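Local coordinates for protein quinoline 2-oxidoreductase large subunit (Pseudomonas putida, PDB 1T3Q) that probably hydroxylates quinoline at C2 as part of a molybdenum hydroxylase, and holds the molybdenum and its pterin cytosine dinucleotide, at residues V460-G468 / G740-A751. Numbering follows the deposited sequence.
Sequences VSVFNEVTG and GMGESAMISAPA. Unlike the reference sequence in segment 460-468: Glu465 (reference Asp), Val466 (reference Cys). With MCN (pterin cytosine dinucleotide), chain N; SMO (dioxosulfidomolybdenum(VI) ion), chain O.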
ATOM      1  N   VAL B 460     -20.349  45.553   9.083  1.00 18.82           N
ATOM      2  CA  VAL B 460     -21.055  44.524   9.832  1.00 19.11           C
ATOM      3  C   VAL B 460     -21.733  43.512   8.922  1.00 18.64           C
ATOM      4  O   VAL B 460     -22.275  43.865   7.875  1.00 19.21           O
ATOM      5  CB  VAL B 460     -22.125  45.150  10.757  1.00 19.49           C
ATOM      6  CG1 VAL B 460     -22.915  44.054  11.476  1.00 21.00           C
ATOM      7  CG2 VAL B 460     -21.455  46.057  11.769  1.00 21.54           C
ATOM      8  N   SER B 461     -21.684  42.251   9.328  1.00 19.36           N
ATOM      9  CA  SER B 461     -22.317  41.177   8.578  1.00 18.97           C
ATOM     10  C   SER B 461     -22.871  40.132   9.536  1.00 19.60           C
ATOM     11  O   SER B 461     -22.130  39.553  10.328  1.00 19.45           O
ATOM     12  CB  SER B 461     -21.312  40.513   7.632  1.00 19.24           C
ATOM     13  OG  SER B 461     -21.897  39.391   6.996  1.00 18.24           O
ATOM     14  N   VAL B 462     -24.181  39.908   9.467  1.00 19.45           N
ATOM     15  CA  VAL B 462     -24.845  38.919  10.305  1.00 17.65           C
ATOM     16  C   VAL B 462     -25.377  37.846   9.365  1.00 18.15           C
ATOM     17  O   VAL B 462     -25.968  38.160   8.329  1.00 18.85           O
ATOM     18  CB  VAL B 462     -26.003  39.556  11.097  1.00 19.53           C
ATOM     19  CG1 VAL B 462     -26.717  38.495  11.921  1.00 19.50           C
ATOM     20  CG2 VAL B 462     -25.454  40.662  12.004  1.00 17.49           C
ATOM     21  N   PHE B 463     -25.175  36.582   9.720  1.00 18.55           N
ATOM     22  CA  PHE B 463     -25.607  35.496   8.851  1.00 19.48           C
ATOM     23  C   PHE B 463     -26.181  34.277   9.557  1.00 19.56           C
ATOM     24  O   PHE B 463     -26.117  34.139  10.781  1.00 19.04           O
ATOM     25  CB  PHE B 463     -24.414  34.996   8.024  1.00 18.35           C
ATOM     26  CG  PHE B 463     -23.448  34.150   8.822  1.00 19.78           C
ATOM     27  CD1 PHE B 463     -22.529  34.743   9.684  1.00 19.47           C
ATOM     28  CD2 PHE B 463     -23.528  32.760   8.784  1.00 19.14           C
ATOM     29  CE1 PHE B 463     -21.711  33.966  10.503  1.00 17.99           C
ATOM     30  CE2 PHE B 463     -22.716  31.973   9.601  1.00 20.16           C
ATOM     31  CZ  PHE B 463     -21.805  32.581  10.466  1.00 18.57           C
ATOM     32  N   ASN B 464     -26.750  33.394   8.743  1.00 18.51           N
ATOM     33  CA  ASN B 464     -27.245  32.104   9.188  1.00 19.26           C
ATOM     34  C   ASN B 464     -26.701  31.247   8.044  1.00 19.53           C
ATOM     35  O   ASN B 464     -26.328  31.791   7.001  1.00 19.14           O
ATOM     36  CB  ASN B 464     -28.782  32.080   9.336  1.00 19.46           C
ATOM     37  CG  ASN B 464     -29.521  31.942   8.024  1.00 23.11           C
ATOM     38  OD1 ASN B 464     -28.985  32.209   6.952  1.00 24.50           O
ATOM     39  ND2 ASN B 464     -30.784  31.537   8.113  1.00 21.28           N
ATOM     40  N   GLU B 465     -26.618  29.937   8.229  1.00 18.72           N
ATOM     41  CA  GLU B 465     -26.033  29.081   7.209  1.00 20.69           C
ATOM     42  C   GLU B 465     -26.578  27.660   7.273  1.00 18.71           C
ATOM     43  O   GLU B 465     -26.754  27.109   8.361  1.00 16.86           O
ATOM     44  CB  GLU B 465     -24.508  29.064   7.422  1.00 20.55           C
ATOM     45  CG  GLU B 465     -23.737  27.954   6.733  1.00 24.50           C
ATOM     46  CD  GLU B 465     -22.297  27.834   7.246  1.00 25.82           C
ATOM     47  OE1 GLU B 465     -21.514  27.071   6.647  1.00 27.89           O
ATOM     48  OE2 GLU B 465     -21.950  28.489   8.253  1.00 26.28           O
ATOM     49  N   VAL B 466     -26.845  27.063   6.114  1.00 18.68           N
ATOM     50  CA  VAL B 466     -27.326  25.687   6.099  1.00 18.24           C
ATOM     51  C   VAL B 466     -26.113  24.775   6.252  1.00 20.22           C
ATOM     52  O   VAL B 466     -25.139  24.896   5.503  1.00 20.61           O
ATOM     53  CB  VAL B 466     -28.074  25.348   4.778  1.00 19.68           C
ATOM     54  CG1 VAL B 466     -29.342  26.194   4.675  1.00 19.41           C
ATOM     55  CG2 VAL B 466     -27.173  25.582   3.577  1.00 19.32           C
ATOM     56  N   THR B 467     -26.159  23.879   7.238  1.00 20.47           N
ATOM     57  CA  THR B 467     -25.056  22.950   7.482  1.00 20.89           C
ATOM     58  C   THR B 467     -25.568  21.514   7.518  1.00 21.85           C
ATOM     59  O   THR B 467     -26.775  21.283   7.426  1.00 21.89           O
ATOM     60  CB  THR B 467     -24.334  23.256   8.820  1.00 21.43           C
ATOM     61  OG1 THR B 467     -25.192  22.938   9.922  1.00 21.85           O
ATOM     62  CG2 THR B 467     -23.957  24.721   8.892  1.00 20.03           C
ATOM     63  N   GLY B 468     -24.654  20.558   7.662  1.00 20.57           N
ATOM     64  CA  GLY B 468     -25.044  19.155   7.697  1.00 21.04           C
ATOM     65  C   GLY B 468     -25.805  18.818   6.430  1.00 22.46           C
ATOM     66  O   GLY B 468     -26.643  17.917   6.396  1.00 24.52           O
ATOM     67  N   GLY B 740     -22.732  22.543  11.759  1.00 16.79           N
ATOM     68  CA  GLY B 740     -21.525  22.802  10.983  1.00 17.16           C
ATOM     69  C   GLY B 740     -21.098  24.264  10.986  1.00 18.04           C
ATOM     70  O   GLY B 740     -21.814  25.118  11.507  1.00 16.83           O
ATOM     71  N   MET B 741     -19.933  24.564  10.408  1.00 16.63           N
ATOM     72  CA  MET B 741     -19.446  25.946  10.354  1.00 18.23           C
ATOM     73  C   MET B 741     -18.248  26.159   9.428  1.00 17.51           C
ATOM     74  O   MET B 741     -17.792  27.285   9.245  1.00 19.17           O
ATOM     75  CB  MET B 741     -19.104  26.456  11.771  1.00 18.27           C
ATOM     76  CG  MET B 741     -18.065  25.640  12.552  1.00 18.80           C
ATOM     77  SD  MET B 741     -16.365  25.739  11.926  1.00 19.96           S
ATOM     78  CE  MET B 741     -16.081  27.490  11.960  1.00 16.88           C
ATOM     79  N   GLY B 742     -17.753  25.083   8.832  1.00 19.11           N
ATOM     80  CA  GLY B 742     -16.603  25.189   7.944  1.00 19.60           C
ATOM     81  C   GLY B 742     -16.589  26.372   6.987  1.00 19.33           C
ATOM     82  O   GLY B 742     -15.565  27.033   6.825  1.00 21.08           O
ATOM     83  N   GLU B 743     -17.722  26.653   6.354  1.00 18.37           N
ATOM     84  CA  GLU B 743     -17.807  27.750   5.395  1.00 19.18           C
ATOM     85  C   GLU B 743     -18.214  29.097   5.962  1.00 17.84           C
ATOM     86  O   GLU B 743     -18.109  30.108   5.270  1.00 18.42           O
ATOM     87  CB  GLU B 743     -18.810  27.401   4.298  1.00 20.02           C
ATOM     88  CG  GLU B 743     -18.467  26.184   3.479  1.00 23.51           C
ATOM     89  CD  GLU B 743     -19.638  25.761   2.625  1.00 27.19           C
ATOM     90  OE1 GLU B 743     -20.570  25.134   3.175  1.00 28.33           O
ATOM     91  OE2 GLU B 743     -19.644  26.078   1.416  1.00 27.07           O
ATOM     92  N   SER B 744     -18.677  29.110   7.210  1.00 19.61           N
ATOM     93  CA  SER B 744     -19.172  30.330   7.847  1.00 17.82           C
ATOM     94  C   SER B 744     -18.457  31.645   7.545  1.00 18.68           C
ATOM     95  O   SER B 744     -19.090  32.601   7.096  1.00 17.12           O
ATOM     96  CB  SER B 744     -19.257  30.138   9.368  1.00 18.94           C
ATOM     97  OG  SER B 744     -17.974  29.963   9.949  1.00 20.38           O
ATOM     98  N   ALA B 745     -17.149  31.702   7.781  1.00 17.25           N
ATOM     99  CA  ALA B 745     -16.406  32.931   7.555  1.00 17.56           C
ATOM    100  C   ALA B 745     -16.356  33.377   6.095  1.00 16.88           C
ATOM    101  O   ALA B 745     -16.290  34.571   5.822  1.00 16.89           O
ATOM    102  CB  ALA B 745     -14.987  32.794   8.111  1.00 18.79           C
ATOM    103  N   MET B 746     -16.370  32.434   5.159  1.00 17.42           N
ATOM    104  CA  MET B 746     -16.320  32.809   3.746  1.00 18.20           C
ATOM    105  C   MET B 746     -17.691  33.188   3.209  1.00 19.60           C
ATOM    106  O   MET B 746     -17.826  33.661   2.079  1.00 17.86           O
ATOM    107  CB  MET B 746     -15.704  31.692   2.896  1.00 18.93           C
ATOM    108  CG  MET B 746     -14.217  31.920   2.590  1.00 18.81           C
ATOM    109  SD  MET B 746     -13.896  33.510   1.754  1.00 17.88           S
ATOM    110  CE  MET B 746     -14.489  33.124   0.093  1.00 21.71           C
ATOM    111  N   ILE B 747     -18.716  32.978   4.022  1.00 19.15           N
ATOM    112  CA  ILE B 747     -20.058  33.364   3.614  1.00 19.66           C
ATOM    113  C   ILE B 747     -20.252  34.804   4.073  1.00 18.88           C
ATOM    114  O   ILE B 747     -20.675  35.663   3.309  1.00 19.92           O
ATOM    115  CB  ILE B 747     -21.147  32.503   4.307  1.00 19.17           C
ATOM    116  CG1 ILE B 747     -21.126  31.075   3.758  1.00 18.68           C
ATOM    117  CG2 ILE B 747     -22.520  33.140   4.117  1.00 20.68           C
ATOM    118  CD1 ILE B 747     -22.058  30.138   4.493  1.00 19.28           C
ATOM    119  N   SER B 748     -19.886  35.051   5.328  1.00 18.65           N
ATOM    120  CA  SER B 748     -20.078  36.344   5.974  1.00 17.24           C
ATOM    121  C   SER B 748     -18.915  37.337   6.068  1.00 17.15           C
ATOM    122  O   SER B 748     -19.113  38.531   5.868  1.00 15.88           O
ATOM    123  CB  SER B 748     -20.643  36.088   7.376  1.00 18.39           C
ATOM    124  OG  SER B 748     -20.749  37.274   8.139  1.00 18.86           O
ATOM    125  N   ALA B 749     -17.712  36.873   6.385  1.00 18.12           N
ATOM    126  CA  ALA B 749     -16.592  37.804   6.504  1.00 17.88           C
ATOM    127  C   ALA B 749     -16.367  38.684   5.263  1.00 15.25           C
ATOM    128  O   ALA B 749     -16.008  39.852   5.387  1.00 13.81           O
ATOM    129  CB  ALA B 749     -15.306  37.049   6.865  1.00 18.33           C
ATOM    130  N   PRO B 750     -16.574  38.147   4.051  1.00 16.03           N
ATOM    131  CA  PRO B 750     -16.344  39.034   2.906  1.00 16.52           C
ATOM    132  C   PRO B 750     -17.282  40.239   2.951  1.00 16.62           C
ATOM    133  O   PRO B 750     -16.906  41.352   2.583  1.00 16.67           O
ATOM    134  CB  PRO B 750     -16.624  38.132   1.705  1.00 17.32           C
ATOM    135  CG  PRO B 750     -16.264  36.755   2.221  1.00 15.40           C
ATOM    136  CD  PRO B 750     -16.871  36.774   3.606  1.00 15.15           C
ATOM    137  N   ALA B 751     -18.511  40.008   3.404  1.00 16.86           N
ATOM    138  CA  ALA B 751     -19.497  41.071   3.493  1.00 16.66           C
ATOM    139  C   ALA B 751     -19.039  42.133   4.487  1.00 17.63           C
ATOM    140  O   ALA B 751     -19.204  43.324   4.251  1.00 17.08           O
ATOM    141  CB  ALA B 751     -20.853  40.496   3.909  1.00 17.46           C
TER
HETATM  142  N1  MCN N4921     -16.150  21.365  13.992  1.00 16.26           N
HETATM  143  C2  MCN N4921     -16.242  21.177  15.410  1.00 17.71           C
HETATM  144  N3  MCN N4921     -17.511  21.424  15.912  1.00 16.25           N
HETATM  145  C4  MCN N4921     -18.629  21.823  15.187  1.00 15.67           C
HETATM  146  C5  MCN N4921     -18.472  22.013  13.740  1.00 15.91           C
HETATM  147  C6  MCN N4921     -17.250  21.783  13.154  1.00 17.25           C
HETATM  148  O2  MCN N4921     -15.273  20.861  16.063  1.00 17.61           O
HETATM  149  N4  MCN N4921     -19.791  22.023  15.772  1.00 13.95           N
HETATM  150  C1' MCN N4921     -14.735  21.055  13.375  1.00 15.96           C
HETATM  151  C2D MCN N4921     -14.674  19.589  12.747  1.00 19.06           C
HETATM  152  O2' MCN N4921     -13.326  19.024  12.923  1.00 20.10           O
HETATM  153  C3' MCN N4921     -15.087  19.812  11.308  1.00 20.24           C
HETATM  154  C4D MCN N4921     -14.480  21.144  10.936  1.00 18.65           C
HETATM  155  O4D MCN N4921     -14.383  21.902  12.244  1.00 17.65           O
HETATM  156  O3' MCN N4921     -14.566  18.724  10.467  1.00 22.30           O
HETATM  157  C5' MCN N4921     -15.181  21.904   9.774  1.00 17.83           C
HETATM  158  O5' MCN N4921     -16.543  21.946  10.120  1.00 23.29           O
HETATM  159  PA  MCN N4921     -17.721  21.415   9.213  1.00 20.98           P
HETATM  160  O1A MCN N4921     -18.249  20.191   9.895  1.00 21.80           O
HETATM  161  O2A MCN N4921     -18.594  22.638   8.986  1.00 24.80           O
HETATM  162  O3A MCN N4921     -17.287  21.064   7.685  1.00 23.69           O
HETATM  163  PB  MCN N4921     -16.483  19.820   7.078  1.00 25.09           P
HETATM  164  O1B MCN N4921     -17.409  19.122   6.136  1.00 25.15           O
HETATM  165  O2B MCN N4921     -15.847  18.998   8.161  1.00 25.71           O
HETATM  166  O3B MCN N4921     -15.283  20.514   6.270  1.00 25.61           O
HETATM  167  C10 MCN N4921     -15.485  21.022   4.976  1.00 24.40           C
HETATM  168  C9' MCN N4921     -15.518  22.508   5.124  1.00 23.70           C
HETATM  169  C8' MCN N4921     -15.655  23.044   3.679  1.00 24.73           C
HETATM  170  S8' MCN N4921     -17.156  22.572   2.830  1.00 26.68           S
HETATM  171  C7' MCN N4921     -14.784  23.831   3.045  1.00 24.68           C
HETATM  172  S7' MCN N4921     -14.952  24.424   1.368  1.00 23.51           S
HETATM  173  C6' MCN N4921     -13.463  24.211   3.796  1.00 19.96           C
HETATM  174  C7  MCN N4921     -13.668  24.182   5.287  1.00 21.70           C
HETATM  175  O9' MCN N4921     -14.200  22.937   5.708  1.00 25.06           O
HETATM  176  N5' MCN N4921     -12.389  23.312   3.203  1.00 19.96           N
HETATM  177  C4A MCN N4921     -11.250  23.327   4.103  1.00 19.82           C
HETATM  178  N8' MCN N4921     -12.363  24.393   6.000  1.00 21.01           N
HETATM  179  C4B MCN N4921     -11.181  23.866   5.401  1.00 21.18           C
HETATM  180  N1' MCN N4921     -10.045  23.856   6.249  1.00 20.95           N
HETATM  181  C2' MCN N4921      -8.947  23.267   5.721  1.00 21.14           C
HETATM  182  N2' MCN N4921      -7.833  23.244   6.484  1.00 21.33           N
HETATM  183  N3' MCN N4921      -8.927  22.684   4.470  1.00 20.91           N
HETATM  184  C4' MCN N4921     -10.047  22.641   3.558  1.00 21.48           C
HETATM  185  O4' MCN N4921      -9.948  22.110   2.478  1.00 19.82           O
HETATM  186  S   SMO O4923     -17.010  24.668  -1.105  1.00 28.67           S
HETATM  187 MO   SMO O4923     -16.945  23.287   0.523  1.00 26.76          MO
HETATM  188  OM2 SMO O4923     -18.653  23.372   0.202  1.00 28.79           O
HETATM  189  OM1 SMO O4923     -16.290  21.923  -0.235  1.00 27.66           O
HETATM  190  O   HOH W   1     -22.628  26.118   4.537  1.00 32.01           O
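Ser461 and Ser748 meet hydroxyl to hydroxyl, hydrogen-bonded OG to OG at 2.7 Å; Gln379 NE2 also bonds Ser461 OG, His642 ND1 bonds Ser748 OG, and Ala751 CB packs against Ser461 OG. Next along the strand, Phe463 lies against the helix at Ser744 and Ser748. Its CG sits between backbone N and carbonyl carbon (chi1 75°), which lays the ring along the helix: CD1 reaches Ser748 CB obliquely at 3.3 Å, CZ rests on Ser744 CB, and Ser744 O lies over one face. Glu465 extends past Ile747, its CG 3.6 Å from the CD1 methyl, and sets OE2 against Ser744 CB. Strand 460-467, at the edge of a four-stranded mixed sheet in the molybdopterin-binding domain, runs at 148° to helix 744-751, roughly antiparallel. One water lies within hydrogen-bonding distance of Glu465 OE1 (2.6 Å) and of OE1 (2.7 Å) of Glu743, from the molybdenum pocket, though other acceptors compete for its protons; the two carboxylate planes are 67° apart. Ser547 OG bonds Glu465 OE1 and Glu743 N, while Gly372 N bonds Glu743 OE2, which faces the molybdenum oxo group OM2. Farther along, Gly740 N donates to Thr467 OG1 over 3.1 Å, an oxygen also bonded to Val636 O. Met741 N (2.7 Å) and Gly742 N (2.6 Å) grip phosphate oxygen O2A of the cofactor, and Ser744 N and OG close the Met741-to-Ser744 turn, both bonding Met741 O.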